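Local coordinates for phosphotriesterase homology protein (Escherichia coli, PDB 1BF6), which hydrolyses phosphorylated glyceryl acetates and some aromatic acetates and propionates, using two zinc ions bound in its active site, at residues 11-16 and 240-245; 26-31 and 244-249; 33-38 and 255-260. All coordinates share one frame; numbering follows the deposited sequence.

Contact 1: residues 11-16 and 240-245. With ZN (zinc ion), chain C; SO4 (sulfate ion), chain F.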
loop_
_atom_site.group_PDB
_atom_site.type_symbol
_atom_site.label_atom_id
_atom_site.label_comp_id
_atom_site.label_asym_id
_atom_site.label_seq_id
_atom_site.Cartn_x
_atom_site.Cartn_y
_atom_site.Cartn_z
ATOM N N HIS A 11 3.256 -1.634 -0.585
ATOM C CA HIS A 11 2.005 -1.340 -1.297
ATOM C C HIS A 11 2.000 -1.931 -2.695
ATOM O O HIS A 11 2.525 -1.327 -3.629
ATOM C CB HIS A 11 1.823 0.170 -1.404
ATOM C CG HIS A 11 0.485 0.580 -1.938
ATOM N ND1 HIS A 11 -0.442 1.303 -1.211
ATOM C CD2 HIS A 11 -0.092 0.340 -3.145
ATOM C CE1 HIS A 11 -1.524 1.484 -1.969
ATOM N NE2 HIS A 11 -1.358 0.920 -3.145
ATOM N N GLU A 12 1.363 -3.083 -2.835
ATOM C CA GLU A 12 1.293 -3.774 -4.112
ATOM C C GLU A 12 -0.062 -4.419 -4.352
ATOM O O GLU A 12 -0.900 -4.521 -3.450
ATOM C CB GLU A 12 2.339 -4.894 -4.156
ATOM C CG GLU A 12 3.780 -4.438 -4.015
ATOM C CD GLU A 12 4.200 -3.466 -5.090
ATOM O OE1 GLU A 12 3.622 -3.485 -6.200
ATOM O OE2 GLU A 12 5.118 -2.670 -4.828
ATOM N N HIS A 13 -0.261 -4.857 -5.589
ATOM C CA HIS A 13 -1.456 -5.576 -5.974
ATOM C C HIS A 13 -0.982 -6.818 -6.686
ATOM O O HIS A 13 -0.128 -6.720 -7.565
ATOM C CB HIS A 13 -2.317 -4.753 -6.928
ATOM C CG HIS A 13 -2.875 -3.524 -6.302
ATOM N ND1 HIS A 13 -3.988 -3.516 -5.489
ATOM C CD2 HIS A 13 -2.400 -2.257 -6.295
ATOM C CE1 HIS A 13 -4.141 -2.282 -5.017
ATOM N NE2 HIS A 13 -3.202 -1.490 -5.482
ATOM N N LEU A 14 -1.452 -7.980 -6.240
ATOM C CA LEU A 14 -1.122 -9.258 -6.869
ATOM C C LEU A 14 -2.322 -9.703 -7.700
ATOM O O LEU A 14 -2.176 -10.366 -8.732
ATOM C CB LEU A 14 -0.775 -10.306 -5.818
ATOM C CG LEU A 14 0.453 -9.913 -4.992
ATOM C CD1 LEU A 14 0.815 -11.059 -4.070
ATOM C CD2 LEU A 14 1.610 -9.584 -5.922
ATOM N N HIS A 15 -3.517 -9.381 -7.205
ATOM C CA HIS A 15 -4.734 -9.693 -7.918
ATOM C C HIS A 15 -5.727 -8.572 -7.686
ATOM O O HIS A 15 -6.299 -8.433 -6.602
ATOM C CB HIS A 15 -5.344 -11.030 -7.506
ATOM C CG HIS A 15 -6.583 -11.371 -8.276
ATOM N ND1 HIS A 15 -7.737 -10.623 -8.193
ATOM C CD2 HIS A 15 -6.839 -12.358 -9.169
ATOM C CE1 HIS A 15 -8.651 -11.132 -9.002
ATOM N NE2 HIS A 15 -8.131 -12.186 -9.605
ATOM N N ILE A 16 -5.880 -7.748 -8.712
ATOM C CA ILE A 16 -6.793 -6.624 -8.675
ATOM C C ILE A 16 -7.534 -6.611 -9.997
ATOM O O ILE A 16 -6.987 -7.018 -11.028
ATOM C CB ILE A 16 -6.051 -5.278 -8.449
ATOM C CG1 ILE A 16 -7.052 -4.124 -8.423
ATOM C CG2 ILE A 16 -4.971 -5.057 -9.515
ATOM C CD1 ILE A 16 -6.459 -2.796 -8.017
ATOM N N SER A 240 7.586 1.115 -2.327
ATOM C CA SER A 240 6.888 0.155 -3.182
ATOM C C SER A 240 6.728 0.654 -4.635
ATOM O O SER A 240 7.131 1.771 -4.963
ATOM C CB SER A 240 5.522 -0.233 -2.592
ATOM O OG SER A 240 5.453 -1.640 -2.387
ATOM N N MET A 241 6.138 -0.195 -5.477
ATOM C CA MET A 241 5.905 0.088 -6.902
ATOM C C MET A 241 4.420 0.335 -7.233
ATOM O O MET A 241 4.084 0.966 -8.247
ATOM C CB MET A 241 6.361 -1.117 -7.742
ATOM C CG MET A 241 7.805 -1.569 -7.527
ATOM S SD MET A 241 8.939 -0.317 -8.034
ATOM C CE MET A 241 8.651 -0.338 -9.799
ATOM N N ASP A 242 3.535 -0.193 -6.385
ATOM C CA ASP A 242 2.088 -0.106 -6.600
ATOM C C ASP A 242 1.719 -0.643 -7.999
ATOM O O ASP A 242 1.077 0.070 -8.791
ATOM C CB ASP A 242 1.574 1.328 -6.434
ATOM C CG ASP A 242 0.052 1.415 -6.466
ATOM O OD1 ASP A 242 -0.613 0.373 -6.269
ATOM O OD2 ASP A 242 -0.463 2.511 -6.710
ATOM N N ILE A 243 2.180 -1.861 -8.312
ATOM C CA ILE A 243 1.873 -2.510 -9.596
ATOM C C ILE A 243 0.348 -2.717 -9.636
ATOM O O ILE A 243 -0.243 -3.211 -8.664
ATOM C CB ILE A 243 2.593 -3.877 -9.742
ATOM C CG1 ILE A 243 4.116 -3.681 -9.798
ATOM C CG2 ILE A 243 2.095 -4.622 -10.968
ATOM C CD1 ILE A 243 4.587 -2.768 -10.910
ATOM N N THR A 244 -0.270 -2.331 -10.752
ATOM C CA THR A 244 -1.723 -2.421 -10.914
ATOM C C THR A 244 -2.195 -2.934 -12.283
ATOM O O THR A 244 -3.359 -3.294 -12.433
ATOM C CB THR A 244 -2.382 -1.027 -10.727
ATOM O OG1 THR A 244 -1.851 -0.110 -11.693
ATOM C CG2 THR A 244 -2.134 -0.457 -9.328
ATOM N N ARG A 245 -1.296 -2.976 -13.267
ATOM C CA ARG A 245 -1.654 -3.398 -14.626
ATOM C C ARG A 245 -0.840 -4.538 -15.199
ATOM O O ARG A 245 0.306 -4.750 -14.815
ATOM C CB ARG A 245 -1.508 -2.209 -15.571
ATOM C CG ARG A 245 -2.417 -1.046 -15.249
ATOM C CD ARG A 245 -2.024 0.149 -16.074
ATOM N NE ARG A 245 -3.007 1.222 -15.983
ATOM C CZ ARG A 245 -3.694 1.684 -17.022
ATOM N NH1 ARG A 245 -3.512 1.157 -18.232
ATOM N NH2 ARG A 245 -4.526 2.710 -16.865
HETATM ZN ZN ZN C . -2.651 0.542 -4.982
HETATM S S SO4 F . -2.126 3.467 -12.716
HETATM O O1 SO4 F . -2.574 4.012 -13.994
HETATM O O2 SO4 F . -3.023 2.294 -12.334
HETATM O O3 SO4 F . -0.669 2.928 -12.765
HETATM O O4 SO4 F . -2.152 4.570 -11.661
#

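Contact 2: residues 26-31 and 244-249. With SO4 (sulfate ion), chain F.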
loop_
_atom_site.group_PDB
_atom_site.type_symbol
_atom_site.label_atom_id
_atom_site.label_comp_id
_atom_site.label_asym_id
_atom_site.label_seq_id
_atom_site.Cartn_x
_atom_site.Cartn_y
_atom_site.Cartn_z
ATOM N N ASP A 26 -6.383 -4.435 -19.215
ATOM C CA ASP A 26 -5.049 -4.181 -18.670
ATOM C C ASP A 26 -5.174 -4.020 -17.145
ATOM O O ASP A 26 -4.279 -4.411 -16.382
ATOM C CB ASP A 26 -4.452 -2.903 -19.280
ATOM C CG ASP A 26 -2.948 -2.784 -19.052
ATOM O OD1 ASP A 26 -2.281 -3.830 -18.982
ATOM O OD2 ASP A 26 -2.431 -1.652 -18.951
ATOM N N CYS A 27 -6.309 -3.455 -16.729
ATOM C CA CYS A 27 -6.628 -3.223 -15.323
ATOM C C CYS A 27 -7.077 -4.485 -14.567
ATOM O O CYS A 27 -7.432 -4.416 -13.383
ATOM C CB CYS A 27 -7.671 -2.114 -15.208
ATOM S SG CYS A 27 -7.086 -0.556 -15.860
ATOM N N ARG A 28 -7.096 -5.618 -15.266
ATOM C CA ARG A 28 -7.434 -6.897 -14.664
ATOM C C ARG A 28 -6.116 -7.653 -14.435
ATOM O O ARG A 28 -5.713 -8.507 -15.245
ATOM C CB ARG A 28 -8.378 -7.713 -15.562
ATOM C CG ARG A 28 -8.726 -9.090 -14.999
ATOM C CD ARG A 28 -10.092 -9.599 -15.477
ATOM N NE ARG A 28 -10.190 -9.796 -16.925
ATOM C CZ ARG A 28 -9.750 -10.873 -17.579
ATOM N NH1 ARG A 28 -9.159 -11.875 -16.928
ATOM N NH2 ARG A 28 -9.929 -10.966 -18.891
ATOM N N LEU A 29 -5.423 -7.299 -13.353
ATOM C CA LEU A 29 -4.147 -7.938 -13.016
ATOM C C LEU A 29 -4.436 -9.267 -12.320
ATOM O O LEU A 29 -4.614 -9.317 -11.102
ATOM C CB LEU A 29 -3.315 -7.009 -12.120
ATOM C CG LEU A 29 -1.917 -7.494 -11.735
ATOM C CD1 LEU A 29 -1.015 -7.524 -12.968
ATOM C CD2 LEU A 29 -1.345 -6.564 -10.691
ATOM N N ASP A 30 -4.486 -10.342 -13.108
ATOM C CA ASP A 30 -4.789 -11.669 -12.587
ATOM C C ASP A 30 -4.054 -12.800 -13.314
ATOM O O ASP A 30 -4.524 -13.939 -13.324
ATOM C CB ASP A 30 -6.305 -11.921 -12.675
ATOM C CG ASP A 30 -6.817 -12.034 -14.124
ATOM O OD1 ASP A 30 -6.108 -11.627 -15.078
ATOM O OD2 ASP A 30 -7.947 -12.539 -14.310
ATOM N N GLN A 31 -2.917 -12.486 -13.928
ATOM C CA GLN A 31 -2.154 -13.491 -14.663
ATOM C C GLN A 31 -1.249 -14.260 -13.716
ATOM O O GLN A 31 -0.110 -13.876 -13.450
ATOM C CB GLN A 31 -1.385 -12.826 -15.795
ATOM C CG GLN A 31 -2.315 -12.055 -16.734
ATOM C CD GLN A 31 -1.608 -11.475 -17.941
ATOM O OE1 GLN A 31 -0.865 -10.506 -17.829
ATOM N NE2 GLN A 31 -1.863 -12.053 -19.111
ATOM N N THR A 244 -0.270 -2.331 -10.752
ATOM C CA THR A 244 -1.723 -2.421 -10.914
ATOM C C THR A 244 -2.195 -2.934 -12.283
ATOM O O THR A 244 -3.359 -3.294 -12.433
ATOM C CB THR A 244 -2.382 -1.027 -10.727
ATOM O OG1 THR A 244 -1.851 -0.110 -11.693
ATOM C CG2 THR A 244 -2.134 -0.457 -9.328
ATOM N N ARG A 245 -1.296 -2.976 -13.267
ATOM C CA ARG A 245 -1.654 -3.398 -14.626
ATOM C C ARG A 245 -0.840 -4.538 -15.199
ATOM O O ARG A 245 0.306 -4.750 -14.815
ATOM C CB ARG A 245 -1.508 -2.209 -15.571
ATOM C CG ARG A 245 -2.417 -1.046 -15.249
ATOM C CD ARG A 245 -2.024 0.149 -16.074
ATOM N NE ARG A 245 -3.007 1.222 -15.983
ATOM C CZ ARG A 245 -3.694 1.684 -17.022
ATOM N NH1 ARG A 245 -3.512 1.157 -18.232
ATOM N NH2 ARG A 245 -4.526 2.710 -16.865
ATOM N N ARG A 246 -1.437 -5.268 -16.136
ATOM C CA ARG A 246 -0.749 -6.375 -16.806
ATOM C C ARG A 246 0.485 -5.821 -17.543
ATOM O O ARG A 246 1.540 -6.455 -17.563
ATOM C CB ARG A 246 -1.677 -7.061 -17.818
ATOM C CG ARG A 246 -2.878 -7.755 -17.203
ATOM C CD ARG A 246 -3.806 -8.299 -18.287
ATOM N NE ARG A 246 -4.766 -9.277 -17.774
ATOM C CZ ARG A 246 -5.409 -10.164 -18.534
ATOM N NH1 ARG A 246 -5.198 -10.197 -19.846
ATOM N NH2 ARG A 246 -6.259 -11.022 -17.986
ATOM N N SER A 247 0.354 -4.613 -18.090
ATOM C CA SER A 247 1.443 -3.979 -18.829
ATOM C C SER A 247 2.642 -3.609 -17.953
ATOM O O SER A 247 3.700 -3.232 -18.463
ATOM C CB SER A 247 0.940 -2.765 -19.629
ATOM O OG SER A 247 0.406 -1.742 -18.809
ATOM N N HIS A 248 2.468 -3.703 -16.635
ATOM C CA HIS A 248 3.552 -3.422 -15.689
ATOM C C HIS A 248 4.441 -4.668 -15.509
ATOM O O HIS A 248 5.589 -4.564 -15.073
ATOM C CB HIS A 248 2.990 -3.003 -14.316
ATOM C CG HIS A 248 2.280 -1.682 -14.312
ATOM N ND1 HIS A 248 1.330 -1.354 -13.366
ATOM C CD2 HIS A 248 2.410 -0.592 -15.104
ATOM C CE1 HIS A 248 0.911 -0.118 -13.570
ATOM N NE2 HIS A 248 1.551 0.367 -14.620
ATOM N N LEU A 249 3.889 -5.840 -15.811
ATOM C CA LEU A 249 4.594 -7.109 -15.683
ATOM C C LEU A 249 5.678 -7.259 -16.757
ATOM O O LEU A 249 5.504 -6.815 -17.887
ATOM C CB LEU A 249 3.602 -8.268 -15.773
ATOM C CG LEU A 249 2.415 -8.230 -14.785
ATOM C CD1 LEU A 249 1.603 -9.516 -14.930
ATOM C CD2 LEU A 249 2.906 -8.056 -13.353
HETATM S S SO4 F . -2.126 3.467 -12.716
HETATM O O1 SO4 F . -2.574 4.012 -13.994
HETATM O O2 SO4 F . -3.023 2.294 -12.334
HETATM O O3 SO4 F . -0.669 2.928 -12.765
HETATM O O4 SO4 F . -2.152 4.570 -11.661
HETATM O O HOH W 1 -5.938 -2.618 -11.820
#

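Contact 3: residues 33-38 and 255-260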
loop_
_atom_site.group_PDB
_atom_site.type_symbol
_atom_site.label_atom_id
_atom_site.label_comp_id
_atom_site.label_asym_id
_atom_site.label_seq_id
_atom_site.Cartn_x
_atom_site.Cartn_y
_atom_site.Cartn_z
ATOM N N ALA A 33 0.606 -17.271 -13.579
ATOM C CA ALA A 33 1.976 -17.696 -13.872
ATOM C C ALA A 33 2.951 -16.521 -13.831
ATOM O O ALA A 33 3.987 -16.594 -13.166
ATOM C CB ALA A 33 2.038 -18.410 -15.225
ATOM N N PHE A 34 2.596 -15.429 -14.498
ATOM C CA PHE A 34 3.440 -14.240 -14.528
ATOM C C PHE A 34 3.657 -13.654 -13.138
ATOM O O PHE A 34 4.773 -13.256 -12.803
ATOM C CB PHE A 34 2.831 -13.158 -15.414
ATOM C CG PHE A 34 2.761 -13.522 -16.864
ATOM C CD1 PHE A 34 3.461 -14.610 -17.362
ATOM C CD2 PHE A 34 2.000 -12.754 -17.737
ATOM C CE1 PHE A 34 3.407 -14.926 -18.707
ATOM C CE2 PHE A 34 1.937 -13.061 -19.088
ATOM C CZ PHE A 34 2.642 -14.149 -19.570
ATOM N N ILE A 35 2.589 -13.567 -12.345
ATOM C CA ILE A 35 2.698 -13.009 -10.999
ATOM C C ILE A 35 3.572 -13.893 -10.111
ATOM O O ILE A 35 4.395 -13.376 -9.364
ATOM C CB ILE A 35 1.295 -12.664 -10.372
ATOM C CG1 ILE A 35 1.047 -11.144 -10.581
ATOM C CG2 ILE A 35 1.276 -12.976 -8.873
ATOM C CD1 ILE A 35 2.303 -10.251 -10.775
ATOM N N CYS A 36 3.437 -15.212 -10.234
ATOM C CA CYS A 36 4.275 -16.144 -9.478
ATOM C C CYS A 36 5.753 -15.974 -9.870
ATOM O O CYS A 36 6.634 -16.009 -9.014
ATOM C CB CYS A 36 3.858 -17.591 -9.735
ATOM S SG CYS A 36 2.366 -18.110 -8.868
ATOM N N GLN A 37 6.025 -15.788 -11.162
ATOM C CA GLN A 37 7.402 -15.606 -11.630
ATOM C C GLN A 37 7.988 -14.319 -11.047
ATOM O O GLN A 37 9.154 -14.295 -10.630
ATOM C CB GLN A 37 7.455 -15.580 -13.166
ATOM C CG GLN A 37 7.209 -16.950 -13.816
ATOM C CD GLN A 37 6.659 -16.865 -15.249
ATOM O OE1 GLN A 37 6.892 -15.890 -15.980
ATOM N NE2 GLN A 37 5.916 -17.893 -15.649
ATOM N N GLU A 38 7.169 -13.267 -10.980
ATOM C CA GLU A 38 7.598 -11.985 -10.423
ATOM C C GLU A 38 7.915 -12.117 -8.932
ATOM O O GLU A 38 8.812 -11.450 -8.424
ATOM C CB GLU A 38 6.513 -10.929 -10.621
ATOM C CG GLU A 38 6.211 -10.599 -12.089
ATOM C CD GLU A 38 7.068 -9.472 -12.657
ATOM O OE1 GLU A 38 7.868 -8.856 -11.918
ATOM O OE2 GLU A 38 6.915 -9.176 -13.862
ATOM N N TYR A 255 8.121 -3.338 -16.425
ATOM C CA TYR A 255 9.275 -3.273 -15.538
ATOM C C TYR A 255 9.277 -4.254 -14.367
ATOM O O TYR A 255 10.339 -4.553 -13.818
ATOM C CB TYR A 255 9.466 -1.836 -15.043
ATOM C CG TYR A 255 8.198 -1.186 -14.528
ATOM C CD1 TYR A 255 7.314 -0.535 -15.401
ATOM C CD2 TYR A 255 7.877 -1.216 -13.170
ATOM C CE1 TYR A 255 6.137 0.071 -14.929
ATOM C CE2 TYR A 255 6.700 -0.612 -12.691
ATOM C CZ TYR A 255 5.840 0.023 -13.573
ATOM O OH TYR A 255 4.672 0.587 -13.102
ATOM N N GLY A 256 8.096 -4.747 -13.991
ATOM C CA GLY A 256 7.985 -5.697 -12.888
ATOM C C GLY A 256 8.175 -5.139 -11.477
ATOM O O GLY A 256 8.650 -4.000 -11.281
ATOM N N TYR A 257 7.799 -5.953 -10.489
ATOM C CA TYR A 257 7.924 -5.582 -9.076
ATOM C C TYR A 257 9.378 -5.395 -8.655
ATOM O O TYR A 257 9.699 -4.451 -7.927
ATOM C CB TYR A 257 7.307 -6.651 -8.170
ATOM C CG TYR A 257 5.842 -6.917 -8.409
ATOM C CD1 TYR A 257 5.433 -7.769 -9.426
ATOM C CD2 TYR A 257 4.863 -6.326 -7.601
ATOM C CE1 TYR A 257 4.102 -8.030 -9.645
ATOM C CE2 TYR A 257 3.512 -6.583 -7.808
ATOM C CZ TYR A 257 3.142 -7.438 -8.834
ATOM O OH TYR A 257 1.820 -7.709 -9.069
ATOM N N ASP A 258 10.258 -6.278 -9.128
ATOM C CA ASP A 258 11.676 -6.195 -8.766
ATOM C C ASP A 258 12.448 -5.022 -9.356
ATOM O O ASP A 258 13.652 -4.919 -9.155
ATOM C CB ASP A 258 12.401 -7.525 -9.013
ATOM C CG ASP A 258 12.584 -7.856 -10.499
ATOM O OD1 ASP A 258 12.037 -7.164 -11.388
ATOM O OD2 ASP A 258 13.287 -8.850 -10.765
ATOM N N TYR A 259 11.763 -4.154 -10.100
ATOM C CA TYR A 259 12.385 -2.957 -10.661
ATOM C C TYR A 259 12.923 -2.138 -9.487
ATOM O O TYR A 259 13.922 -1.436 -9.608
ATOM C CB TYR A 259 11.344 -2.130 -11.425
ATOM C CG TYR A 259 11.834 -0.809 -11.943
ATOM C CD1 TYR A 259 11.755 0.352 -11.167
ATOM C CD2 TYR A 259 12.335 -0.700 -13.237
ATOM C CE1 TYR A 259 12.161 1.590 -11.677
ATOM C CE2 TYR A 259 12.735 0.525 -13.754
ATOM C CZ TYR A 259 12.646 1.659 -12.974
ATOM O OH TYR A 259 13.046 2.858 -13.505
ATOM N N LEU A 260 12.239 -2.234 -8.348
ATOM C CA LEU A 260 12.645 -1.513 -7.149
ATOM C C LEU A 260 14.076 -1.884 -6.768
ATOM O O LEU A 260 14.875 -1.018 -6.421
ATOM C CB LEU A 260 11.706 -1.869 -5.982
ATOM C CG LEU A 260 11.992 -1.225 -4.623
ATOM C CD1 LEU A 260 11.792 0.272 -4.696
ATOM C CD2 LEU A 260 11.071 -1.829 -3.562
HETATM O O HOH W 2 9.484 -9.025 -9.900
#

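Contact 1: residues 11-16 and 240-245
His11, His13 and Asp242 converge on one zinc ion, a worked example of how a TIM-barrel hydrolase gathers metal ligands from the ends of its first and last strands. The metal bonds come first. His11 NE2 lies 2.3 Å from the zinc, His13 NE2 2.2 Å and Asp242 OD1 2.4 Å; Glu124, which also binds the second zinc, completes the set. Asp242 OD1 sits at the edge of both imidazoles, near their planes, and the carboxylate stands almost upright to the His11 ring, the planes 80° apart. With CG anti to the backbone N (chi1 -172°), Asp242 runs alongside both histidines and reaches the metal with OD1.

Hydrogen bonds make a second layer, and Glu12 carries most of it. Its carboxylate, turned back by a bend at chi2, accepts Ile243 N at OE1 (3.0 Å) and Met241 N at OE2 (2.8 Å), both on the syn side and nearly straight. The Ser240 hydroxyl donates to OE2 from the anti side, while its OG accepts His11 N at 2.8 Å. Two amides and a hydroxyl fix this buried carboxylate, which holds the backbone on both sides of the ligand Asp242. Thr244 OG1 hydrogen-bonds to a sulfate, probably from the crystallisation liquor, at 2.8 Å.

Thr244 CG2 lies 3.5 Å from His13 CD2; within 11-16, Ile16 CD1 lies over one face of that ring, offset toward its rim, and His13 ND1 bonds to Thr54.

Glu12 and His13 pack on strand 47-52, Met241 touches helix 259-270, and Ile16 and Ile243 both reach Leu29 of strand 28-29.

Contact 2: residues 26-31 and 244-249
Arg246, Asp30 and Arg28 form a salt-bridge network that fastens the loop after strand 237-239 of the TIM barrel to the short strand 28-29. The Arg246 chain is extended from CG to NE, and the guanidinium presents its edge to two acceptors: NE bonds to Arg28 O at 2.8 Å and NH2 to the syn lone pair of Asp30 OD1 at 3.0 Å. The Asp30 carboxylate lies nearly coplanar with the group. Asp30 OD2 binds Arg28 NH1, so one carboxylate bridges two arginines whose like charges come close, and it probably offsets their repulsion. The Gln31 amide stacks on the Arg246 guanidinium, their planes only 3° apart, with Gln31 CG over one face; Gln31 OE1 bonds to Asn252. Were Arg246 replaced by an alanine, Asp30 would probably keep only Arg28 of its two arginines, and Arg28 O would lose its side-chain donor.

Asp26 is set crosswise to Arg245, with carboxylate and guanidinium 72° apart. Its OD2 takes Arg245 NH1 on the anti lone pair at 3.1 Å and the Ser247 hydroxyl on the syn one at 2.8 Å, while OD1 accepts Ser247 N. Because CG is anti to the backbone N (chi1 -164°), the carboxylate extends to the start of the 3-10 segment 246-248. Cys27 SG rests over the centre of the Arg245 guanidinium, whose NE bonds weakly to a sulfate ion.

Among apolar groups, Leu29 CD1 meets Leu249 CD1 at 3.8 Å. One water donates to both Cys27 O, at 2.8 Å, and Thr244 O, at 2.7 Å.

Contact 3: residues 33-38 and 255-260
Glu38 OE1 is gripped by three partners: the backbone N of Tyr257, a water and the ammonium of Lys250. The Tyr257 N bond measures 3.2 Å and is bent, with the donor 45° above the carboxylate plane. The water donates to Glu38 OE1 at 2.6 Å and to Glu38 O at 2.9 Å, and accepts Asp258 N, so it links the helix backbone to the turn as well as to the carboxylate. Lys250 also pairs with Asp258 OD1; it probably offsets the two negative charges, whose oxygens Glu38 OE1 and Asp258 OD1 lie 4.5 Å apart.

The bend of Glu38 at chi2 (-90°) brings the carboxylate back against the turn and leaves the aliphatic part beside Tyr257. Glu38 CB comes within 3.5 Å of Tyr257 CD1, with Glu38 CG at the ring's edge, and the carboxylate is inclined 67° to the ring. Glu38 OE1 also lies 3.3 Å from Gly256 CA, where a side chain would clash with it; the positive phi favours glycine too. Ile35 lies near the ring, though the modelled position of its CD1 is doubtful, and Tyr257 OH hydrogen-bonds to the backbone O of the zinc ligand His13.

A buried carboxylate that receives a backbone amide thus joins helix 32-44, which follows the first strand of a TIM barrel, to the loop after the last one, at the type I turn from Gly256 to Tyr259 that leads into helix 259-270.

How the contacts relate
From the N terminus, strand 7-12 runs into 11-16, then come 26-31 and helix 32-44; much later the chain leaves strand 237-239 through 240-249 and turns into helix 259-270. Contact 1 closes a loop of 223 residues, contact 2 one of 212 and contact 3 one of 216. Contacts 1 and 2 share Thr244 and Arg245 in the loop after strand 237-239, whereas contact 3 crosses both. They also touch: Ile16 N probably bonds to Leu29 O and Gly256 N to His248 O, and Ile243 packs against Tyr257. Contact 1 joins the ends of the first and last barrel strands at the zinc site, and contacts 2 and 3 tie together the segments beyond them.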